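Local coordinates for sugar phosphate isomerase/epimerase (Parabacteroides distasonis, PDB 3L23), which binds a magnesium ion in a xylose isomerase-like TIM barrel and probably acts as a sugar phosphate isomerase or epimerase, at residues Y199-M202 and L203-T206; D205-P208 and S209-Y212; F257-I260 and F261-M264; E277-P280 and D281-Q285. One frame throughout, in Å; residues are numbered along the deposited sequence.

Interaction 1: Y199-M202 and L203-T206; sequences YDLM and LKDT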
# COMPACT_ATOMS: atom_id res chain seq x y z
N TYR A 199 1.03 -15.40 1.79
CA TYR A 199 0.47 -14.42 2.73
C TYR A 199 0.23 -15.02 4.13
O TYR A 199 0.43 -14.33 5.16
CB TYR A 199 -0.83 -13.87 2.14
CG TYR A 199 -1.32 -12.55 2.71
CD1 TYR A 199 -0.63 -11.36 2.46
CD2 TYR A 199 -2.47 -12.49 3.49
CE1 TYR A 199 -1.08 -10.16 2.97
CE2 TYR A 199 -2.93 -11.29 3.99
CZ TYR A 199 -2.24 -10.14 3.74
OH TYR A 199 -2.66 -8.93 4.24
N ASP A 200 -0.27 -16.25 4.17
CA ASP A 200 -0.45 -16.96 5.45
C ASP A 200 0.86 -17.16 6.20
O ASP A 200 0.89 -17.02 7.41
CB ASP A 200 -1.21 -18.26 5.24
CG ASP A 200 -2.59 -18.00 4.72
OD1 ASP A 200 -3.15 -16.98 5.14
OD2 ASP A 200 -3.11 -18.76 3.91
N LEU A 201 1.94 -17.44 5.48
CA LEU A 201 3.25 -17.54 6.09
C LEU A 201 3.71 -16.17 6.60
O LEU A 201 4.37 -16.07 7.64
CB LEU A 201 4.29 -18.12 5.11
CG LEU A 201 4.01 -19.53 4.56
CD1 LEU A 201 5.01 -19.87 3.46
CD2 LEU A 201 3.98 -20.56 5.69
N MSE A 202 3.37 -15.09 5.87
CA MSE A 202 3.77 -13.75 6.30
C MSE A 202 3.09 -13.38 7.61
O MSE A 202 3.72 -12.84 8.51
CB MSE A 202 3.47 -12.71 5.22
CG MSE A 202 4.41 -12.80 4.02
SE MSE A 202 3.86 -11.34 2.80
CE MSE A 202 5.35 -11.51 1.58
N LEU A 203 1.79 -13.65 7.68
CA LEU A 203 1.03 -13.44 8.93
C LEU A 203 1.63 -14.25 10.06
O LEU A 203 1.87 -13.74 11.16
CB LEU A 203 -0.42 -13.83 8.72
CG LEU A 203 -1.23 -12.84 7.88
CD1 LEU A 203 -2.47 -13.55 7.26
CD2 LEU A 203 -1.59 -11.53 8.64
N LYS A 204 1.88 -15.52 9.81
CA LYS A 204 2.37 -16.40 10.89
C LYS A 204 3.72 -16.00 11.48
O LYS A 204 3.95 -16.12 12.71
CB LYS A 204 2.48 -17.84 10.37
CG LYS A 204 2.88 -18.84 11.41
CD LYS A 204 2.76 -20.27 10.94
CE LYS A 204 3.71 -20.63 9.85
NZ LYS A 204 4.15 -22.05 10.14
N ASP A 205 4.63 -15.58 10.61
CA ASP A 205 6.03 -15.44 10.96
C ASP A 205 6.55 -14.01 11.05
O ASP A 205 7.75 -13.81 11.20
CB ASP A 205 6.88 -16.22 9.97
CG ASP A 205 6.72 -17.73 10.14
OD1 ASP A 205 6.52 -18.19 11.28
OD2 ASP A 205 6.83 -18.45 9.14
N THR A 206 5.65 -13.04 11.00
CA THR A 206 5.98 -11.65 11.32
C THR A 206 5.40 -11.38 12.71
O THR A 206 4.41 -11.98 13.10
CB THR A 206 5.46 -10.65 10.32
OG1 THR A 206 4.05 -10.81 10.13
CG2 THR A 206 6.19 -10.82 9.00
O HOH W 1 7.38 -17.65 6.89
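Three main-chain hydrogen bonds of the i to i+4 kind join Y199-M202 to L203-T206 toward the C-terminal part of helix 198-205: L203 N to Y199 O, K204 N to D200 O and D205 N to L201 O. At M202 the pattern changes. T206 N reaches M202 O only by a weak bond, and the hydroxyl takes over, T206 OG1 giving its proton to M202 O at 2.6 Å. The threonine can do this because OG1 sits between its own backbone N and carbonyl carbon (chi1 54°), which turns it back toward the last turn. OG1 is also bonded to R237, whose guanidinium holds L203 O as well.

The apolar part is borne by L203 and Y199. L203 CD1 lies 3.9 Å from Y199 CD2, coming obliquely to the ring, while L203 CG rests 3.5 Å from Y199 O. The tyrosine ring is hemmed in further by F171, F213 and Y230, and its side chain is about 8 Å from those of the magnesium ligands H165 and D216. On another side of the helix L201 CD2 and K204 CE run side by side, 4.2 Å apart.

D200 OD1 passes 4.1 Å from L203 CD1 but is bonded to the hydroxyl of Y230. A water bridges D205 OD2, at 2.5 Å, and more weakly L201 O.

M202 O, which T206 N holds only weakly, thus takes its main bond from a side-chain hydroxyl, and the nearby R237 probably offsets the negative end of the helix dipole.

Interaction 2: D205-P208 and S209-Y212; sequences DTDP and SKVY. With EDO (1,2-ethanediol), chain G.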
# COMPACT_ATOMS: atom_id res chain seq x y z
N ASP A 205 4.63 -15.58 10.61
CA ASP A 205 6.03 -15.44 10.96
C ASP A 205 6.55 -14.01 11.05
O ASP A 205 7.75 -13.81 11.20
CB ASP A 205 6.88 -16.22 9.97
CG ASP A 205 6.72 -17.73 10.14
OD1 ASP A 205 6.52 -18.19 11.28
OD2 ASP A 205 6.83 -18.45 9.14
N THR A 206 5.65 -13.04 11.00
CA THR A 206 5.98 -11.65 11.32
C THR A 206 5.40 -11.38 12.71
O THR A 206 4.41 -11.98 13.10
CB THR A 206 5.46 -10.65 10.32
OG1 THR A 206 4.05 -10.81 10.13
CG2 THR A 206 6.19 -10.82 9.00
N ASP A 207 6.08 -10.54 13.46
CA ASP A 207 5.76 -10.23 14.87
C ASP A 207 4.63 -9.20 14.84
O ASP A 207 4.82 -8.11 14.31
CB ASP A 207 7.01 -9.66 15.53
CG ASP A 207 6.84 -9.33 16.99
OD1 ASP A 207 5.71 -9.00 17.41
OD2 ASP A 207 7.88 -9.39 17.72
N PRO A 208 3.46 -9.52 15.44
CA PRO A 208 2.35 -8.55 15.39
C PRO A 208 2.61 -7.22 16.07
O PRO A 208 1.89 -6.25 15.77
CB PRO A 208 1.21 -9.25 16.12
CG PRO A 208 1.57 -10.67 16.16
CD PRO A 208 3.07 -10.73 16.18
N SER A 209 3.60 -7.14 16.93
CA SER A 209 3.95 -5.90 17.60
C SER A 209 4.85 -5.05 16.71
O SER A 209 5.18 -3.92 17.06
CB SER A 209 4.65 -6.17 18.93
OG SER A 209 5.99 -6.63 18.73
N LYS A 210 5.29 -5.62 15.60
CA LYS A 210 6.23 -4.93 14.69
C LYS A 210 5.74 -4.69 13.24
O LYS A 210 6.11 -3.68 12.63
CB LYS A 210 7.50 -5.74 14.59
CG LYS A 210 8.19 -5.95 15.90
CD LYS A 210 9.48 -6.73 15.74
CE LYS A 210 10.08 -7.09 17.09
NZ LYS A 210 11.09 -6.20 17.54
N VAL A 211 4.95 -5.64 12.71
CA VAL A 211 4.51 -5.65 11.29
C VAL A 211 3.00 -5.68 11.23
O VAL A 211 2.38 -6.45 11.96
CB VAL A 211 5.07 -6.89 10.58
CG1 VAL A 211 4.47 -7.10 9.18
CG2 VAL A 211 6.63 -6.86 10.57
N TYR A 212 2.44 -4.84 10.37
CA TYR A 212 0.99 -4.83 10.13
C TYR A 212 0.80 -4.87 8.63
O TYR A 212 1.75 -4.66 7.84
CB TYR A 212 0.29 -3.59 10.73
CG TYR A 212 0.76 -2.31 10.08
CD1 TYR A 212 1.91 -1.67 10.51
CD2 TYR A 212 0.05 -1.74 9.02
CE1 TYR A 212 2.37 -0.51 9.87
CE2 TYR A 212 0.51 -0.62 8.37
CZ TYR A 212 1.66 0.01 8.80
OH TYR A 212 2.12 1.12 8.12
C1 EDO G . 13.84 -8.13 15.05
O1 EDO G . 14.03 -7.55 16.35
C2 EDO G . 13.08 -9.43 15.21
O2 EDO G . 11.86 -9.21 15.94
O HOH W 2 0.03 -6.42 13.51
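D207 grips the following residues with both its carboxylate and its carbonyl. D207 OD1 accepts two bonds from S209: one from S209 N at 2.9 Å, on the anti side and 31° out of the carboxylate plane, the other from S209 OG at 2.7 Å, from farther above the same face. This is an Asx turn. CG anti to the backbone N (chi1 -179°) carries the carboxylate forward to meet both serine donors. D207 O likewise takes two donors: V211 N arrives nearly along the C=O axis, whereas K210 N stands above the carbonyl plane, 2.8 Å away. With an alanine here, S209 N and S209 OG would probably lose their shared acceptor and the serine hydroxyl would be set free to turn.

The other carboxylate oxygen, D207 OD2, lies 3.2 Å from K210 CE. K210 NZ is 4.5 Å from D207 OD2, beyond a salt bridge, and is paired instead with D151; an ethanediol, probably from the crystallisation liquor, accepts a weak bond from it.

Behind the turn, T206 CB meets V211 CB at 3.8 Å, the two branched side chains crossing at about a right angle. A water lies within hydrogen-bonding distance of P208 O and V211 O.

Helix 136-155 flanks the turn, with N147 bonded to D207 N and S150 to K210 O. K210 and Y212 pair with F162 of strand 162-165. The turn delivers the chain from helix 198-205 into strand 211-216 of the barrel.

Interaction 3: F257-I260 and F261-M264; sequences FEMI and FKQM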
# COMPACT_ATOMS: atom_id res chain seq x y z
N PHE A 257 -18.45 -4.18 -1.99
CA PHE A 257 -18.02 -3.07 -1.11
C PHE A 257 -18.91 -2.90 0.14
O PHE A 257 -18.38 -2.53 1.20
CB PHE A 257 -17.89 -1.78 -1.90
CG PHE A 257 -16.77 -1.80 -2.88
CD1 PHE A 257 -15.45 -2.02 -2.45
CD2 PHE A 257 -17.02 -1.66 -4.23
CE1 PHE A 257 -14.42 -2.03 -3.40
CE2 PHE A 257 -16.01 -1.69 -5.17
CZ PHE A 257 -14.72 -1.85 -4.75
N GLU A 258 -20.20 -3.21 0.07
CA GLU A 258 -21.05 -3.11 1.26
C GLU A 258 -20.49 -3.99 2.37
O GLU A 258 -20.35 -3.54 3.50
CB GLU A 258 -22.51 -3.43 0.94
CG GLU A 258 -23.44 -3.27 2.14
CD GLU A 258 -24.89 -3.50 1.81
OE1 GLU A 258 -25.23 -3.83 0.64
OE2 GLU A 258 -25.72 -3.34 2.73
N MSE A 259 -20.18 -5.24 2.06
CA MSE A 259 -19.64 -6.18 3.05
C MSE A 259 -18.24 -5.80 3.48
O MSE A 259 -17.90 -5.93 4.66
CB MSE A 259 -19.71 -7.64 2.52
CG MSE A 259 -19.39 -8.69 3.51
SE MSE A 259 -20.79 -8.88 4.86
CE MSE A 259 -19.55 -8.70 6.40
N ILE A 260 -17.41 -5.36 2.54
CA ILE A 260 -16.05 -4.91 2.85
C ILE A 260 -16.09 -3.75 3.87
O ILE A 260 -15.40 -3.81 4.88
CB ILE A 260 -15.28 -4.53 1.59
CG1 ILE A 260 -14.90 -5.79 0.84
CG2 ILE A 260 -14.03 -3.72 1.92
CD1 ILE A 260 -14.39 -5.54 -0.56
N PHE A 261 -16.92 -2.74 3.62
CA PHE A 261 -17.00 -1.61 4.57
C PHE A 261 -17.64 -1.99 5.91
O PHE A 261 -17.20 -1.52 6.96
CB PHE A 261 -17.72 -0.41 3.97
CG PHE A 261 -16.81 0.45 3.16
CD1 PHE A 261 -16.58 0.17 1.78
CD2 PHE A 261 -16.14 1.51 3.76
CE1 PHE A 261 -15.71 0.96 1.03
CE2 PHE A 261 -15.28 2.29 3.01
CZ PHE A 261 -15.07 2.02 1.66
N LYS A 262 -18.65 -2.85 5.88
CA LYS A 262 -19.24 -3.34 7.11
C LYS A 262 -18.16 -3.97 7.98
O LYS A 262 -18.05 -3.70 9.20
CB LYS A 262 -20.34 -4.34 6.79
CG LYS A 262 -20.94 -4.99 8.01
CD LYS A 262 -22.24 -5.67 7.68
CE LYS A 262 -22.57 -6.70 8.71
NZ LYS A 262 -23.95 -7.19 8.52
N GLN A 263 -17.36 -4.82 7.35
CA GLN A 263 -16.33 -5.52 8.08
C GLN A 263 -15.22 -4.56 8.55
O GLN A 263 -14.69 -4.72 9.64
CB GLN A 263 -15.73 -6.69 7.25
CG GLN A 263 -14.89 -7.61 8.11
CD GLN A 263 -15.70 -8.34 9.18
OE1 GLN A 263 -16.75 -8.96 8.87
NE2 GLN A 263 -15.26 -8.23 10.46
N MSE A 264 -14.87 -3.58 7.71
CA MSE A 264 -13.86 -2.59 8.05
C MSE A 264 -14.24 -1.85 9.37
O MSE A 264 -13.40 -1.73 10.29
CB MSE A 264 -13.69 -1.60 6.89
CG MSE A 264 -12.49 -0.67 7.06
SE MSE A 264 -12.51 0.73 5.72
CE MSE A 264 -13.74 1.85 6.58
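Helix 257-267, the crossover helix between parallel strands 238-243 and 272-274, contains this contact within its first two turns. Four i to i+4 hydrogen bonds run from F261, K262, Q263 and M264 N to F257, E258, M259 and I260 O; the straightest is F261 N to F257 O, at 2.8 Å and 172°.

That carbonyl has a second neighbour: F257 O lies in the plane of the F261 ring, at its edge, with F261 CD1 3.3 Å away. The two phenylalanine side chains touch more loosely, F257 CB standing 4.4 Å from F261 CD1. F261 meets Y272 edge-to-face, while the F257 ring meets that of F249.

On another side of the helix, selenomethionine M259 and Q263 lie alongside each other. With CG anti to the backbone N (chi1 -171°) and bends farther out, M259 brings CE to 3.7 Å from Q263 OE1. The glutamine amide is held elsewhere, OE1 by Q232 and NE2 by N267.

F257, I260, F261 and M264 all lean on strand 238-243, whereas M259, I260 and Q263 touch helix 227-233. Such an amphipathic helix, its apolar side against the strands, is typical of the beta-alpha-beta crossovers of a TIM barrel.

Interaction 4: E277-P280 and D281-Q285; sequences EQMP and DGRTQ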
# COMPACT_ATOMS: atom_id res chain seq x y z
N GLU A 277 -6.27 1.73 -11.12
CA GLU A 277 -5.20 1.49 -12.09
C GLU A 277 -5.55 2.15 -13.42
O GLU A 277 -6.56 2.87 -13.50
CB GLU A 277 -4.77 -0.01 -12.14
CG GLU A 277 -5.67 -1.06 -12.68
CD GLU A 277 -5.06 -2.44 -12.37
OE1 GLU A 277 -3.97 -2.75 -12.90
OE2 GLU A 277 -5.63 -3.17 -11.55
N GLN A 278 -4.70 2.01 -14.43
CA GLN A 278 -4.90 2.65 -15.70
C GLN A 278 -6.30 2.40 -16.25
O GLN A 278 -6.75 1.26 -16.33
CB GLN A 278 -3.87 2.12 -16.68
CG GLN A 278 -4.08 2.54 -18.09
CD GLN A 278 -4.01 4.02 -18.29
OE1 GLN A 278 -3.07 4.66 -17.82
NE2 GLN A 278 -4.99 4.57 -19.03
N MSE A 279 -7.00 3.47 -16.59
CA MSE A 279 -8.34 3.32 -17.15
C MSE A 279 -8.29 2.51 -18.44
O MSE A 279 -7.45 2.77 -19.31
CB MSE A 279 -8.99 4.69 -17.33
CG MSE A 279 -9.38 5.38 -16.02
SE MSE A 279 -10.78 4.54 -15.04
CE MSE A 279 -12.28 5.25 -16.06
N PRO A 280 -9.16 1.51 -18.58
CA PRO A 280 -9.15 0.67 -19.77
C PRO A 280 -9.92 1.23 -20.96
O PRO A 280 -9.83 0.68 -22.07
CB PRO A 280 -9.87 -0.60 -19.30
CG PRO A 280 -10.88 -0.12 -18.36
CD PRO A 280 -10.21 1.08 -17.62
N ASP A 281 -10.66 2.32 -20.75
CA ASP A 281 -11.61 2.84 -21.74
C ASP A 281 -11.28 4.22 -22.36
O ASP A 281 -12.16 4.89 -22.90
CB ASP A 281 -13.01 2.87 -21.10
CG ASP A 281 -13.07 3.73 -19.84
OD1 ASP A 281 -12.05 4.35 -19.50
OD2 ASP A 281 -14.15 3.75 -19.19
N GLY A 282 -10.03 4.65 -22.25
CA GLY A 282 -9.59 5.89 -22.88
C GLY A 282 -9.79 7.16 -22.04
O GLY A 282 -9.40 8.26 -22.47
N ARG A 283 -10.42 7.01 -20.89
CA ARG A 283 -10.68 8.12 -20.01
C ARG A 283 -9.42 8.47 -19.21
O ARG A 283 -8.52 7.64 -19.03
CB ARG A 283 -11.82 7.80 -19.06
CG ARG A 283 -13.18 7.48 -19.69
CD ARG A 283 -14.18 7.10 -18.64
NE ARG A 283 -14.59 8.25 -17.84
CZ ARG A 283 -15.13 8.21 -16.63
NH1 ARG A 283 -15.30 7.09 -15.96
NH2 ARG A 283 -15.45 9.34 -16.05
N THR A 284 -9.37 9.70 -18.69
CA THR A 284 -8.27 10.10 -17.81
C THR A 284 -8.38 9.50 -16.42
O THR A 284 -9.45 9.09 -15.98
CB THR A 284 -8.21 11.63 -17.63
OG1 THR A 284 -9.37 12.12 -16.90
CG2 THR A 284 -8.02 12.31 -18.99
N GLN A 285 -7.26 9.43 -15.72
CA GLN A 285 -7.27 9.00 -14.33
C GLN A 285 -8.05 9.97 -13.43
O GLN A 285 -8.77 9.54 -12.52
CB GLN A 285 -5.84 8.85 -13.79
CG GLN A 285 -4.95 7.83 -14.52
CD GLN A 285 -5.59 6.46 -14.60
OE1 GLN A 285 -5.93 6.03 -15.68
NE2 GLN A 285 -5.74 5.77 -13.46
O HOH W 3 -5.86 7.27 -18.18
O HOH W 4 -7.48 3.55 -21.94
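E277 meets Q285 through its carbonyl: Q285 NE2 donates to E277 O at 3.0 Å, nearly in its own amide plane but from above the carbonyl plane; NE2 is also bonded to S21 O. Q278 folds back so that its NE2 bonds M279 O at 3.1 Å, and also a water that links R283 O and Q285 OE1.

At selenomethionine M279 the backbone N donates to Q285 OE1 at 2.9 Å, in the amide's carbonyl plane and on a lone pair. Its side chain, bent at chi2 (-67°) and chi3, curls into the loop: CB lies 3.4 Å from R283 O, and CE is 3.5 Å from R283 NH1 and 3.6 Å from D281 OD1. R283 is salt-bridged to D291. A second water joins M279 O to G282 N, closing the turn beyond P280.

Replacing Q285 by a leucine would probably leave M279 N and E277 O without the amide that joins them, letting the two ends of the loop move apart.

Between strand 272-274, near the magnesium ligand E275, and helix 285-298, one side-chain amide therefore satisfies a backbone donor and acceptor at once, while the selenoether arm of M279 fills the loop and two waters complete the polar links across it.

How the interactions relate
All four contacts are local, each between consecutive segments; interactions 1 and 2 overlap, while 3 and 4 follow them in series, and none nests or crosses. Interaction 1 lies within helix 198-205 and just beyond; interaction 2 begins on its last residues, shares D205 and T206 with it, and closes the turn that leads into strand 211-216. Interaction 3 lies on the helix between strands 238-243 and 272-274, with its nearest atoms about 13 Å from those of interactions 1 and 2. Interaction 4 closes the loop between strand 272-274 and helix 285-298, its centre about 34 Å from that of interaction 1 and on the opposite side of the chain's centre.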